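Local structure of protein-tyrosine-phosphatase (2Z72) at residues T88-K92 / Q93-D97. The protein hydrolyses phosphate esters of tyrosine as a cold-active, zinc-containing phosphatase of the calcineurin-like phosphoesterase family. Residues are numbered along the deposited sequence; the frame is centred on the assembly and turned at random.
Sequences TLLKK and QKIID
A Schellman motif closes the C-terminal end of helix 83-92, where the chain leaves the helix at K94 and folds back over L90 and K91. Q93 still gives a helical bond, its N lying 3.0 Å from L89 O. K94 takes a positive phi of 65°, and this turn brings I95 N within 2.9 Å of L90 O, in the carbonyl plane; I96 N adds a weak bond of 3.4 Å to the same L90 O. K94 N meets K91 O at 3.1 Å from above the carbonyl plane, well off the lone pairs. K91 O also takes a hydrogen bond from a water. The K94 chain runs outward from the helix end, and in one of its two conformers a turn at the last torsion (chi4 37°) lets NZ donate to that water, a tentative bridge.

Side-chain contacts accompany the bonds. L90 is gripped by two branched residues: its CD2 lies against I95 CB at 3.9 Å, while its CB meets CD1 and CG1 of I96. With CG1 set between backbone N and carbonyl carbon (chi1 63°), I96 lies back along the last turn, and in one of the two conformers of K91 its CD1 also touches K91 CG at 3.9 Å. On another side of the helix, L89 CD1 rests on Q93 CG at 3.9 Å. The amide of Q93, a buried residue, reaches beyond the turn, NE2 bonding to L327 O and T331 O.

L90 and I95 both touch M109 of strand 108-111, and L90 and I96 reach helix 122-138. The hydrophobic contact between L90 and I95, flanking the paired backbone bonds, is characteristic of a Schellman C-cap, here ending a helix packed against the phosphoesterase sheet.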
ATOM      1  N   THR A  88      12.336 -10.113   2.709  1.00 10.88           N
ATOM      2  CA  THR A  88      13.671 -10.325   2.179  1.00 12.23           C
ATOM      3  C   THR A  88      14.206  -9.070   1.457  1.00 10.92           C
ATOM      4  O   THR A  88      15.339  -8.665   1.643  1.00 11.91           O
ATOM      5  CB  THR A  88      13.664 -11.519   1.216  1.00 13.53           C
ATOM      6  OG1 THR A  88      13.422 -12.679   2.023  1.00 17.05           O
ATOM      7  CG2 THR A  88      14.985 -11.689   0.478  1.00 15.76           C
ATOM      8  N   LEU A  89      13.324  -8.439   0.645  1.00 10.65           N
ATOM      9  CA  LEU A  89      13.746  -7.259  -0.075  1.00 10.44           C
ATOM     10  C   LEU A  89      14.165  -6.163   0.902  1.00 10.47           C
ATOM     11  O   LEU A  89      15.205  -5.501   0.726  1.00 11.35           O
ATOM     12  CB  LEU A  89      12.584  -6.786  -0.972  1.00 10.68           C
ATOM     13  CG  LEU A  89      12.830  -5.385  -1.606  1.00 12.21           C
ATOM     14  CD1 LEU A  89      14.059  -5.363  -2.492  1.00 11.87           C
ATOM     15  CD2 LEU A  89      11.559  -5.004  -2.394  1.00 13.59           C
ATOM     16  N   LEU A  90      13.364  -5.924   1.932  1.00  9.82           N
ATOM     17  CA  LEU A  90      13.668  -4.833   2.863  1.00 10.48           C
ATOM     18  C   LEU A  90      14.894  -5.133   3.678  1.00 10.58           C
ATOM     19  O   LEU A  90      15.660  -4.253   4.048  1.00 11.98           O
ATOM     20  CB  LEU A  90      12.452  -4.537   3.744  1.00 11.68           C
ATOM     21  CG  LEU A  90      11.213  -4.033   3.002  1.00 10.56           C
ATOM     22  CD1 LEU A  90      10.084  -3.824   3.996  1.00 13.65           C
ATOM     23  CD2 LEU A  90      11.486  -2.772   2.173  1.00 11.82           C
ATOM     24  N   LYS A  91      15.128  -6.423   4.018  1.00 11.16           N
ATOM     25  CA  LYS A  91      16.332  -6.801   4.710  1.00 10.73           C
ATOM     26  C   LYS A  91      17.550  -6.574   3.825  1.00 10.77           C
ATOM     27  O   LYS A  91      18.583  -6.028   4.265  1.00 11.50           O
ATOM     28  CB  LYS A  91      16.300  -8.278   5.153  0.69 11.24           C
ATOM     29  CG  LYS A  91      15.397  -8.610   6.338  0.69 11.36           C
ATOM     30  CD  LYS A  91      15.143 -10.136   6.441  0.69 10.46           C
ATOM     31  CE  LYS A  91      16.471 -10.871   6.699  0.69 13.85           C
ATOM     32  NZ  LYS A  91      16.263 -12.368   6.824  0.69 16.55           N
ATOM     33  N   LYS A  92      17.450  -7.065   2.559  1.00 10.69           N
ATOM     34  CA  LYS A  92      18.625  -6.964   1.683  1.00 11.12           C
ATOM     35  C   LYS A  92      18.969  -5.522   1.377  1.00 11.00           C
ATOM     36  O   LYS A  92      20.160  -5.225   1.199  1.00 12.82           O
ATOM     37  CB  LYS A  92      18.313  -7.704   0.398  1.00 11.30           C
ATOM     38  CG  LYS A  92      18.314  -9.229   0.542  1.00 13.42           C
ATOM     39  CD  LYS A  92      19.695  -9.781   0.584  1.00 12.72           C
ATOM     40  CE  LYS A  92      19.692 -11.290   0.839  1.00 15.41           C
ATOM     41  NZ  LYS A  92      21.069 -11.791   0.930  1.00 14.77           N
ATOM     42  N   GLN A  93      17.977  -4.657   1.322  1.00 10.92           N
ATOM     43  CA  GLN A  93      18.171  -3.231   1.004  1.00 11.45           C
ATOM     44  C   GLN A  93      18.381  -2.420   2.280  1.00 11.21           C
ATOM     45  O   GLN A  93      18.508  -1.179   2.228  1.00 13.61           O
ATOM     46  CB  GLN A  93      17.041  -2.704   0.144  1.00 11.23           C
ATOM     47  CG  GLN A  93      17.112  -3.166  -1.291  1.00 11.57           C
ATOM     48  CD  GLN A  93      18.296  -2.597  -2.013  1.00 13.20           C
ATOM     49  OE1 GLN A  93      18.695  -1.483  -1.720  1.00 16.81           O
ATOM     50  NE2 GLN A  93      18.792  -3.321  -2.976  1.00 15.82           N
ATOM     51  N   LYS A  94      18.416  -3.043   3.479  1.00 11.65           N
ATOM     52  CA  LYS A  94      18.767  -2.384   4.747  1.00 12.46           C
ATOM     53  C   LYS A  94      17.755  -1.319   5.136  1.00 12.09           C
ATOM     54  O   LYS A  94      18.056  -0.342   5.827  1.00 16.03           O
ATOM     55  CB  LYS A  94      20.186  -1.801   4.708  0.51 14.38           C
ATOM     56  CG  LYS A  94      21.236  -2.872   4.372  0.51 17.15           C
ATOM     57  CD  LYS A  94      22.599  -2.235   4.191  0.51 16.58           C
ATOM     58  CE  LYS A  94      23.755  -3.224   4.241  0.51 24.91           C
ATOM     59  NZ  LYS A  94      23.536  -4.557   3.632  0.51 21.82           N
ATOM     60  N   ILE A  95      16.494  -1.557   4.732  1.00 11.09           N
ATOM     61  CA  ILE A  95      15.392  -0.708   5.123  1.00 10.79           C
ATOM     62  C   ILE A  95      14.940  -1.080   6.531  1.00 10.62           C
ATOM     63  O   ILE A  95      14.469  -0.229   7.288  1.00 11.32           O
ATOM     64  CB  ILE A  95      14.263  -0.751   4.101  1.00 10.71           C
ATOM     65  CG1 ILE A  95      14.731  -0.552   2.660  1.00 11.56           C
ATOM     66  CG2 ILE A  95      13.176   0.276   4.466  1.00 12.19           C
ATOM     67  CD1 ILE A  95      15.482   0.744   2.427  1.00 13.44           C
ATOM     68  N   ILE A  96      15.118  -2.359   6.880  1.00 11.36           N
ATOM     69  CA  ILE A  96      14.852  -2.869   8.204  1.00 10.76           C
ATOM     70  C   ILE A  96      16.139  -3.514   8.750  1.00 11.98           C
ATOM     71  O   ILE A  96      17.061  -3.803   7.956  1.00 14.79           O
ATOM     72  CB  ILE A  96      13.654  -3.835   8.201  1.00 11.75           C
ATOM     73  CG1 ILE A  96      13.861  -5.096   7.364  1.00 13.35           C
ATOM     74  CG2 ILE A  96      12.407  -3.070   7.826  1.00 13.91           C
ATOM     75  CD1 ILE A  96      12.668  -5.986   7.310  1.00 14.66           C
ATOM     76  N   ASP A  97      16.165  -3.695  10.067  1.00 13.62           N
ATOM     77  CA  ASP A  97      17.333  -4.234  10.768  1.00 15.32           C
ATOM     78  C   ASP A  97      17.248  -5.723  10.897  1.00 18.63           C
ATOM     79  O   ASP A  97      16.349  -6.374  10.362  1.00 16.50           O
ATOM     80  CB  ASP A  97      17.601  -3.427  12.066  1.00 16.73           C
ATOM     81  CG  ASP A  97      16.515  -3.632  13.134  1.00 16.57           C
ATOM     82  OD1 ASP A  97      16.442  -2.736  14.032  1.00 20.94           O
ATOM     83  OD2 ASP A  97      15.779  -4.643  12.991  1.00 16.17           O
TER
HETATM   84  O   HOH W   1      21.413  -6.425   4.286  1.00 17.50           O